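Local coordinates for nitrate transport protein nrtA (Synechocystis sp., PDB 2G29) that binds nitrate in the periplasm as the solute-binding component of the NrtABCD ABC transporter, which takes up nitrate and probably nitrite, at residues A[71-76]-A[191-196]; A[99-104]-A[160-165]; A[195-200]-A[212-217]. All blocks are in the same frame, centred on the assembly; numbering follows the deposited sequence.

Contact 1: residues A[71-76]-A[191-196]; sequences ASWGTT and VPPAQM. With NO3 (nitrate ion), chain B.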
loop_
_atom_site.group_PDB
_atom_site.type_symbol
_atom_site.label_atom_id
_atom_site.label_comp_id
_atom_site.label_asym_id
_atom_site.label_seq_id
_atom_site.Cartn_x
_atom_site.Cartn_y
_atom_site.Cartn_z
ATOM N N ALA A 71 5.933 12.971 -5.816
ATOM C CA ALA A 71 5.422 12.776 -7.183
ATOM C C ALA A 71 5.260 11.302 -7.547
ATOM O O ALA A 71 4.311 10.948 -8.270
ATOM C CB ALA A 71 6.351 13.478 -8.201
ATOM N N SER A 72 6.162 10.455 -7.054
ATOM C CA SER A 72 6.089 9.027 -7.385
ATOM C C SER A 72 6.783 8.199 -6.328
ATOM O O SER A 72 7.409 8.739 -5.404
ATOM C CB SER A 72 6.790 8.791 -8.728
ATOM O OG SER A 72 8.226 9.029 -8.568
ATOM N N TRP A 73 6.695 6.871 -6.441
ATOM C CA TRP A 73 7.375 6.049 -5.468
ATOM C C TRP A 73 8.883 6.161 -5.705
ATOM O O TRP A 73 9.657 6.049 -4.779
ATOM C CB TRP A 73 6.860 4.600 -5.517
ATOM C CG TRP A 73 5.473 4.490 -4.949
ATOM C CD1 TRP A 73 4.368 4.055 -5.597
ATOM C CD2 TRP A 73 5.050 4.854 -3.612
ATOM N NE1 TRP A 73 3.277 4.110 -4.763
ATOM C CE2 TRP A 73 3.664 4.588 -3.542
ATOM C CE3 TRP A 73 5.714 5.348 -2.468
ATOM C CZ2 TRP A 73 2.913 4.856 -2.410
ATOM C CZ3 TRP A 73 4.971 5.612 -1.341
ATOM C CH2 TRP A 73 3.576 5.349 -1.309
ATOM N N GLY A 74 9.267 6.454 -6.941
ATOM C CA GLY A 74 10.679 6.638 -7.230
ATOM C C GLY A 74 11.201 7.893 -6.552
ATOM O O GLY A 74 12.289 7.857 -5.998
ATOM N N THR A 75 10.429 8.986 -6.561
ATOM C CA THR A 75 10.924 10.184 -5.881
ATOM C C THR A 75 10.834 10.051 -4.384
ATOM O O THR A 75 11.655 10.594 -3.662
ATOM C CB THR A 75 10.230 11.499 -6.307
ATOM O OG1 THR A 75 8.855 11.487 -5.938
ATOM C CG2 THR A 75 10.387 11.747 -7.770
ATOM N N THR A 76 9.855 9.309 -3.900
ATOM C CA THR A 76 9.765 9.012 -2.453
ATOM C C THR A 76 11.058 8.305 -2.029
ATOM O O THR A 76 11.672 8.676 -1.027
ATOM C CB THR A 76 8.573 8.074 -2.153
ATOM O OG1 THR A 76 7.350 8.769 -2.459
ATOM C CG2 THR A 76 8.552 7.676 -0.684
ATOM N N VAL A 191 4.267 3.354 -13.489
ATOM C CA VAL A 191 3.606 4.639 -13.724
ATOM C C VAL A 191 3.287 5.219 -12.323
ATOM O O VAL A 191 2.746 4.511 -11.463
ATOM C CB VAL A 191 2.250 4.484 -14.519
ATOM C CG1 VAL A 191 1.564 5.833 -14.649
ATOM C CG2 VAL A 191 2.517 3.901 -15.923
ATOM N N PRO A 192 3.629 6.493 -12.063
ATOM C CA PRO A 192 3.306 7.071 -10.737
ATOM C C PRO A 192 1.785 6.963 -10.501
ATOM O O PRO A 192 0.992 7.172 -11.421
ATOM C CB PRO A 192 3.750 8.534 -10.870
ATOM C CG PRO A 192 4.883 8.468 -11.890
ATOM C CD PRO A 192 4.375 7.451 -12.907
ATOM N N PRO A 193 1.365 6.684 -9.266
ATOM C CA PRO A 193 -0.067 6.553 -8.985
ATOM C C PRO A 193 -0.975 7.642 -9.513
ATOM O O PRO A 193 -1.997 7.333 -10.134
ATOM C CB PRO A 193 -0.122 6.448 -7.456
ATOM C CG PRO A 193 1.164 5.653 -7.161
ATOM C CD PRO A 193 2.187 6.357 -8.085
ATOM N N ALA A 194 -0.595 8.906 -9.296
ATOM C CA ALA A 194 -1.424 10.004 -9.737
ATOM C C ALA A 194 -1.436 10.198 -11.243
ATOM O O ALA A 194 -2.144 11.071 -11.751
ATOM C CB ALA A 194 -0.972 11.277 -9.046
ATOM N N GLN A 195 -0.654 9.398 -11.969
ATOM C CA GLN A 195 -0.586 9.501 -13.417
ATOM C C GLN A 195 -1.180 8.267 -14.116
ATOM O O GLN A 195 -1.186 8.203 -15.354
ATOM C CB GLN A 195 0.868 9.674 -13.875
ATOM C CG GLN A 195 1.476 11.010 -13.411
ATOM C CD GLN A 195 2.971 11.111 -13.686
ATOM O OE1 GLN A 195 3.466 10.638 -14.721
ATOM N NE2 GLN A 195 3.703 11.739 -12.763
ATOM N N MET A 196 -1.721 7.315 -13.340
ATOM C CA MET A 196 -2.289 6.105 -13.948
ATOM C C MET A 196 -3.465 6.416 -14.873
ATOM O O MET A 196 -3.531 5.874 -15.990
ATOM C CB MET A 196 -2.731 5.131 -12.843
ATOM C CG MET A 196 -1.605 4.426 -12.131
ATOM S SD MET A 196 -0.985 3.086 -13.175
ATOM C CE MET A 196 0.229 2.362 -12.062
HETATM N N NO3 B . -0.824 3.209 -4.939
HETATM O O1 NO3 B . -1.739 2.866 -3.985
HETATM O O2 NO3 B . -0.978 3.457 -6.262
HETATM O O3 NO3 B . 0.619 3.289 -4.473
HETATM O O HOH W 1 1.741 9.767 -7.757
HETATM O O HOH W 2 2.864 12.440 -10.062
#

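Contact 2: residues A[99-104]-A[160-165]; sequences PYLITM and MTFPGG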
loop_
_atom_site.group_PDB
_atom_site.type_symbol
_atom_site.label_atom_id
_atom_site.label_comp_id
_atom_site.label_asym_id
_atom_site.label_seq_id
_atom_site.Cartn_x
_atom_site.Cartn_y
_atom_site.Cartn_z
ATOM N N PRO A 99 10.483 -0.224 2.402
ATOM C CA PRO A 99 11.493 -0.047 3.451
ATOM C C PRO A 99 12.519 -1.185 3.404
ATOM O O PRO A 99 13.705 -0.973 3.723
ATOM C CB PRO A 99 10.656 -0.057 4.734
ATOM C CG PRO A 99 9.408 0.644 4.279
ATOM C CD PRO A 99 9.127 0.030 2.919
ATOM N N TYR A 100 12.103 -2.381 2.967
ATOM C CA TYR A 100 12.997 -3.517 2.859
ATOM C C TYR A 100 13.952 -3.346 1.669
ATOM O O TYR A 100 15.156 -3.536 1.803
ATOM C CB TYR A 100 12.185 -4.806 2.683
ATOM C CG TYR A 100 11.550 -5.218 3.983
ATOM C CD1 TYR A 100 10.219 -4.896 4.287
ATOM C CD2 TYR A 100 12.320 -5.856 4.956
ATOM C CE1 TYR A 100 9.686 -5.201 5.522
ATOM C CE2 TYR A 100 11.805 -6.160 6.203
ATOM C CZ TYR A 100 10.491 -5.830 6.477
ATOM O OH TYR A 100 10.011 -6.119 7.725
ATOM N N LEU A 101 13.414 -2.992 0.509
ATOM C CA LEU A 101 14.262 -2.836 -0.676
ATOM C C LEU A 101 15.263 -1.682 -0.509
ATOM O O LEU A 101 16.364 -1.711 -1.035
ATOM C CB LEU A 101 13.384 -2.630 -1.897
ATOM C CG LEU A 101 12.398 -3.788 -2.175
ATOM C CD1 LEU A 101 11.360 -3.326 -3.165
ATOM C CD2 LEU A 101 13.120 -5.028 -2.721
ATOM N N ILE A 102 14.868 -0.652 0.224
ATOM C CA ILE A 102 15.751 0.483 0.462
ATOM C C ILE A 102 16.816 0.125 1.524
ATOM O O ILE A 102 17.995 0.484 1.390
ATOM C CB ILE A 102 14.940 1.729 0.899
ATOM C CG1 ILE A 102 14.061 2.179 -0.270
ATOM C CG2 ILE A 102 15.894 2.839 1.332
ATOM C CD1 ILE A 102 13.011 3.259 0.129
ATOM N N THR A 103 16.424 -0.567 2.585
ATOM C CA THR A 103 17.382 -0.976 3.628
ATOM C C THR A 103 18.403 -1.937 3.014
ATOM O O THR A 103 19.617 -1.813 3.236
ATOM C CB THR A 103 16.674 -1.733 4.761
ATOM O OG1 THR A 103 15.801 -0.832 5.476
ATOM C CG2 THR A 103 17.668 -2.338 5.697
ATOM N N MET A 104 17.908 -2.902 2.241
ATOM C CA MET A 104 18.825 -3.901 1.646
ATOM C C MET A 104 19.681 -3.249 0.587
ATOM O O MET A 104 20.887 -3.559 0.503
ATOM C CB MET A 104 18.028 -5.059 1.052
ATOM C CG MET A 104 17.292 -5.809 2.124
ATOM S SD MET A 104 16.156 -7.141 1.534
ATOM C CE MET A 104 17.394 -8.421 1.236
ATOM N N MET A 160 2.153 -0.864 -12.991
ATOM C CA MET A 160 2.160 -0.989 -11.543
ATOM C C MET A 160 2.918 0.228 -11.029
ATOM O O MET A 160 3.344 1.093 -11.805
ATOM C CB MET A 160 2.705 -2.331 -11.074
ATOM C CG MET A 160 3.973 -2.829 -11.738
ATOM S SD MET A 160 5.423 -1.874 -11.200
ATOM C CE MET A 160 6.764 -2.715 -12.147
ATOM N N THR A 161 3.065 0.315 -9.711
ATOM C CA THR A 161 3.540 1.558 -9.117
ATOM C C THR A 161 5.002 1.679 -8.691
ATOM O O THR A 161 5.454 2.777 -8.403
ATOM C CB THR A 161 2.660 1.826 -7.895
ATOM O OG1 THR A 161 2.836 0.746 -6.996
ATOM C CG2 THR A 161 1.197 1.910 -8.280
ATOM N N PHE A 162 5.705 0.560 -8.624
ATOM C CA PHE A 162 7.093 0.525 -8.198
ATOM C C PHE A 162 7.513 -0.922 -8.310
ATOM O O PHE A 162 6.762 -1.812 -7.888
ATOM C CB PHE A 162 7.249 0.948 -6.716
ATOM C CG PHE A 162 8.684 1.169 -6.306
ATOM C CD1 PHE A 162 9.366 2.309 -6.729
ATOM C CD2 PHE A 162 9.362 0.201 -5.574
ATOM C CE1 PHE A 162 10.718 2.490 -6.417
ATOM C CE2 PHE A 162 10.726 0.375 -5.257
ATOM C CZ PHE A 162 11.392 1.508 -5.673
ATOM N N PRO A 163 8.714 -1.197 -8.851
ATOM C CA PRO A 163 9.116 -2.613 -8.963
ATOM C C PRO A 163 9.318 -3.282 -7.623
ATOM O O PRO A 163 10.102 -2.817 -6.812
ATOM C CB PRO A 163 10.412 -2.562 -9.792
ATOM C CG PRO A 163 10.454 -1.133 -10.379
ATOM C CD PRO A 163 9.757 -0.264 -9.334
ATOM N N GLY A 164 8.592 -4.374 -7.387
ATOM C CA GLY A 164 8.719 -5.077 -6.133
ATOM C C GLY A 164 7.721 -4.535 -5.124
ATOM O O GLY A 164 7.600 -5.067 -4.005
ATOM N N GLY A 165 6.987 -3.489 -5.519
ATOM C CA GLY A 165 6.017 -2.924 -4.602
ATOM C C GLY A 165 4.732 -3.710 -4.504
ATOM O O GLY A 165 4.573 -4.728 -5.180
#

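Contact 3: residues A[195-200]-A[212-217]; sequences QMVANV and EPWPLQ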
loop_
_atom_site.group_PDB
_atom_site.type_symbol
_atom_site.label_atom_id
_atom_site.label_comp_id
_atom_site.label_asym_id
_atom_site.label_seq_id
_atom_site.Cartn_x
_atom_site.Cartn_y
_atom_site.Cartn_z
ATOM N N GLN A 195 -0.654 9.398 -11.969
ATOM C CA GLN A 195 -0.586 9.501 -13.417
ATOM C C GLN A 195 -1.180 8.267 -14.116
ATOM O O GLN A 195 -1.186 8.203 -15.354
ATOM C CB GLN A 195 0.868 9.674 -13.875
ATOM C CG GLN A 195 1.476 11.010 -13.411
ATOM C CD GLN A 195 2.971 11.111 -13.686
ATOM O OE1 GLN A 195 3.466 10.638 -14.721
ATOM N NE2 GLN A 195 3.703 11.739 -12.763
ATOM N N MET A 196 -1.721 7.315 -13.340
ATOM C CA MET A 196 -2.289 6.105 -13.948
ATOM C C MET A 196 -3.465 6.416 -14.873
ATOM O O MET A 196 -3.531 5.874 -15.990
ATOM C CB MET A 196 -2.731 5.131 -12.843
ATOM C CG MET A 196 -1.605 4.426 -12.131
ATOM S SD MET A 196 -0.985 3.086 -13.175
ATOM C CE MET A 196 0.229 2.362 -12.062
ATOM N N VAL A 197 -4.404 7.244 -14.419
ATOM C CA VAL A 197 -5.565 7.574 -15.235
ATOM C C VAL A 197 -5.142 8.263 -16.552
ATOM O O VAL A 197 -5.617 7.885 -17.638
ATOM C CB VAL A 197 -6.566 8.440 -14.394
ATOM C CG1 VAL A 197 -7.719 8.965 -15.285
ATOM C CG2 VAL A 197 -7.165 7.591 -13.300
ATOM N N ALA A 198 -4.210 9.219 -16.487
ATOM C CA ALA A 198 -3.777 9.908 -17.714
ATOM C C ALA A 198 -3.131 8.935 -18.689
ATOM O O ALA A 198 -3.284 9.059 -19.919
ATOM C CB ALA A 198 -2.790 11.014 -17.373
ATOM N N ASN A 199 -2.405 7.964 -18.155
ATOM C CA ASN A 199 -1.750 6.983 -19.006
ATOM C C ASN A 199 -2.721 6.021 -19.671
ATOM O O ASN A 199 -2.566 5.729 -20.864
ATOM C CB ASN A 199 -0.692 6.211 -18.213
ATOM C CG ASN A 199 0.640 6.915 -18.223
ATOM O OD1 ASN A 199 1.503 6.602 -19.044
ATOM N ND2 ASN A 199 0.807 7.897 -17.348
ATOM N N VAL A 200 -3.739 5.546 -18.950
ATOM C CA VAL A 200 -4.654 4.611 -19.597
ATOM C C VAL A 200 -5.429 5.350 -20.696
ATOM O O VAL A 200 -5.782 4.774 -21.727
ATOM C CB VAL A 200 -5.593 3.859 -18.573
ATOM C CG1 VAL A 200 -6.697 4.754 -18.065
ATOM C CG2 VAL A 200 -6.145 2.572 -19.239
ATOM N N GLU A 212 -6.853 3.487 -4.275
ATOM C CA GLU A 212 -7.886 4.521 -4.351
ATOM C C GLU A 212 -7.185 5.881 -4.202
ATOM O O GLU A 212 -6.177 6.009 -3.488
ATOM C CB GLU A 212 -8.902 4.340 -3.231
ATOM C CG GLU A 212 -9.723 3.034 -3.247
ATOM C CD GLU A 212 -10.628 2.834 -4.478
ATOM O OE1 GLU A 212 -10.769 3.758 -5.326
ATOM O OE2 GLU A 212 -11.234 1.741 -4.556
ATOM N N PRO A 213 -7.775 6.942 -4.744
ATOM C CA PRO A 213 -9.053 7.020 -5.473
ATOM C C PRO A 213 -8.997 6.718 -6.970
ATOM O O PRO A 213 -10.013 6.826 -7.661
ATOM C CB PRO A 213 -9.451 8.476 -5.228
ATOM C CG PRO A 213 -8.096 9.197 -5.435
ATOM C CD PRO A 213 -7.140 8.279 -4.624
ATOM N N TRP A 214 -7.849 6.283 -7.475
ATOM C CA TRP A 214 -7.739 6.158 -8.924
ATOM C C TRP A 214 -8.589 5.109 -9.621
ATOM O O TRP A 214 -9.000 5.347 -10.762
ATOM C CB TRP A 214 -6.226 6.137 -9.287
ATOM C CG TRP A 214 -5.461 7.241 -8.571
ATOM C CD1 TRP A 214 -4.608 7.076 -7.501
ATOM C CD2 TRP A 214 -5.559 8.675 -8.776
ATOM N NE1 TRP A 214 -4.171 8.288 -7.042
ATOM C CE2 TRP A 214 -4.737 9.284 -7.805
ATOM C CE3 TRP A 214 -6.269 9.488 -9.679
ATOM C CZ2 TRP A 214 -4.587 10.681 -7.712
ATOM C CZ3 TRP A 214 -6.129 10.886 -9.588
ATOM C CH2 TRP A 214 -5.292 11.459 -8.613
ATOM N N PRO A 215 -8.901 3.970 -8.954
ATOM C CA PRO A 215 -9.759 2.977 -9.630
ATOM C C PRO A 215 -11.148 3.600 -9.845
ATOM O O PRO A 215 -11.727 3.473 -10.898
ATOM C CB PRO A 215 -9.806 1.828 -8.622
ATOM C CG PRO A 215 -8.397 1.900 -7.978
ATOM C CD PRO A 215 -8.272 3.400 -7.746
ATOM N N LEU A 216 -11.690 4.268 -8.832
ATOM C CA LEU A 216 -13.014 4.852 -9.015
ATOM C C LEU A 216 -12.959 5.995 -10.017
ATOM O O LEU A 216 -13.898 6.165 -10.807
ATOM C CB LEU A 216 -13.589 5.334 -7.676
ATOM C CG LEU A 216 -14.986 6.022 -7.773
ATOM C CD1 LEU A 216 -16.006 5.164 -8.514
ATOM C CD2 LEU A 216 -15.508 6.282 -6.373
ATOM N N GLN A 217 -11.876 6.786 -10.026
ATOM C CA GLN A 217 -11.817 7.871 -10.972
ATOM C C GLN A 217 -11.808 7.298 -12.388
ATOM O O GLN A 217 -12.382 7.866 -13.304
ATOM C CB GLN A 217 -10.574 8.721 -10.737
ATOM C CG GLN A 217 -10.479 9.824 -11.796
ATOM C CD GLN A 217 -9.389 10.826 -11.515
ATOM O OE1 GLN A 217 -8.298 10.749 -12.085
ATOM N NE2 GLN A 217 -9.671 11.765 -10.613
#

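Contact 1: residues A[71-76]-A[191-196]
The nitrate site of this C-clamp protein is walled here by Trp73 and Pro193, which meet across the cleft between the two domains of the clamp. The side chains cross at about a right angle, with Pro193 CG 3.5 Å from Trp73 NE1, and the pyrrolidine comes up obliquely to the indole. Nitrate lies against both: Trp73 NE1 donates a hydrogen bond of 2.8 Å to nitrate O3, which sits at the ring edge in the indole plane, while Pro193 CG packs 3.2 Å from nitrate O2. With CG beside its own backbone N (chi1 -72°), Trp73 swings its pyrrole edge toward the anion. A phenylalanine here would probably leave nitrate O3 without its indole donor and weaken the wall facing Pro193. Beside this pair, Ser72 CB touches Pro192 CG at 3.7 Å, so carbon meets carbon, whereas the Ser72 hydroxyl is turned to the helix. Ser72 OG caps the first turn by accepting from Thr75 N (3.0 Å), and Thr75 OG1 in turn accepts from Ser72 N (3.1 Å), a capping box at the start of helix 73-82, whose first residue is Trp73. No direct hydrogen bond joins the two segments; instead Ala71 O accepts from two waters, one held by Ala194 N and the other by Gln195 NE2. Lys240 NZ and Gly211 N also bind the nitrate; the ammonium of Lys240 would offset the negative charge, while Trp73 NE1 and Gly211 N add neutral N-H donors. The link between the segments rests on apolar touches, water and the shared anion.

Contact 2: residues A[99-104]-A[160-165]
Leu101 carries this contact, reaching from helix 97-104 to the turn after strand 157-160. At the start of the segment, Pro99 O takes two donors from the next turn, Thr103 N and Thr103 OG1 (2.7 Å), which arrive from opposite faces of the carbonyl plane. Leu101 follows, with CG anti to its carbonyl carbon (chi1 -59°) and CD1 extended toward the turn. Leu101 CD1 meets the Phe162 ring at its edge, near the ring plane, 4.3 Å from Phe162 CE2, and lies 3.9 Å from Pro163 O and 4.2 Å from Gly164 O. The receiving residues form a type II beta turn, closed by Gly165 N bonding to Phe162 O at 2.9 Å. Gly164 has a positive phi of 91°, and a beta carbon there would crowd both the preceding carbonyl and Leu101 CD1. Within the turn, Pro163 CD lies over one face of the Phe162 ring. Farther along, Ile102 packs on Arg77 of helix 73-82 and on Met115. Helix 97-104, which follows strand 91-95 of one mixed sheet and is flanked by strand 115-120 and helix 354-361, thus meets a turn from the other sheet, a span consistent with the two-domain clamp, with Phe162 also touching Trp73 and Arg77.

Contact 3: residues A[195-200]-A[212-217]
Val197, on the first turn of helix 196-201, packs its branched side chain against Trp214 and Gln217 at the start of helix 214-221. Val197 CB already lies 3.7 Å from Gln217 OE1. From there the two methyls divide: Val197 CG1, placed anti to the backbone N (chi1 173°), also comes to 3.7 Å from Gln217 OE1, whereas Val197 CG2 reaches further partners, lying 3.6 Å from Gln217 OE1 and 3.9 Å from Trp214 O. Val197 CG2 also touches the indole at Trp214 CE3, 4.2 Å away, approaching the ring obliquely. The amide oxygen of Gln217 is therefore met by three carbons of one valine, and it also lies at the indole edge, in the ring plane. Its chain, extended beyond CG, crosses the valine at about a right angle, while NE2 bonds to Asp295, which would limit turning of the amide. Trp214 is likewise held from several sides: NE1 donates to Ala41 O, and Pro213, which follows a cis peptide bond, places CG over the centre of one ring face. Strands 187-190 and 207-211 run parallel, and helix 196-201 between them makes a beta-alpha-beta crossover before the chain enters helix 214-221. The side chains of Met196 and Val200 pack on strand 207-211, at Phe208 and, for Met196, Val210, and Val197 also reaches Thr218 and Gln221 farther along helix 214-221.

How the contacts relate
Contact 1 supplies part of the nitrate site; contact 2 lies behind its tryptophan and contact 3 beside the site. The centres of contacts 1 and 2 are about 13 Å apart, and Phe162 CD1 packs 3.6 Å from Trp73 CB, with Thr161 O 3.3 Å from Trp73 CD1. The centres of contacts 1 and 3 are about 12 Å apart; the two share Gln195 and Met196, and Trp214 CZ2 lies 3.8 Å from Ala194 CA. Nearest atoms of the Trp214 side chain and nitrate are about 5 Å apart. Contacts 2 and 3 have centres about 21 Å apart, yet Met196 CE lies 3.4 Å from Met160 O. Along the chain, contact 2 is nested within the loop closed by contact 1.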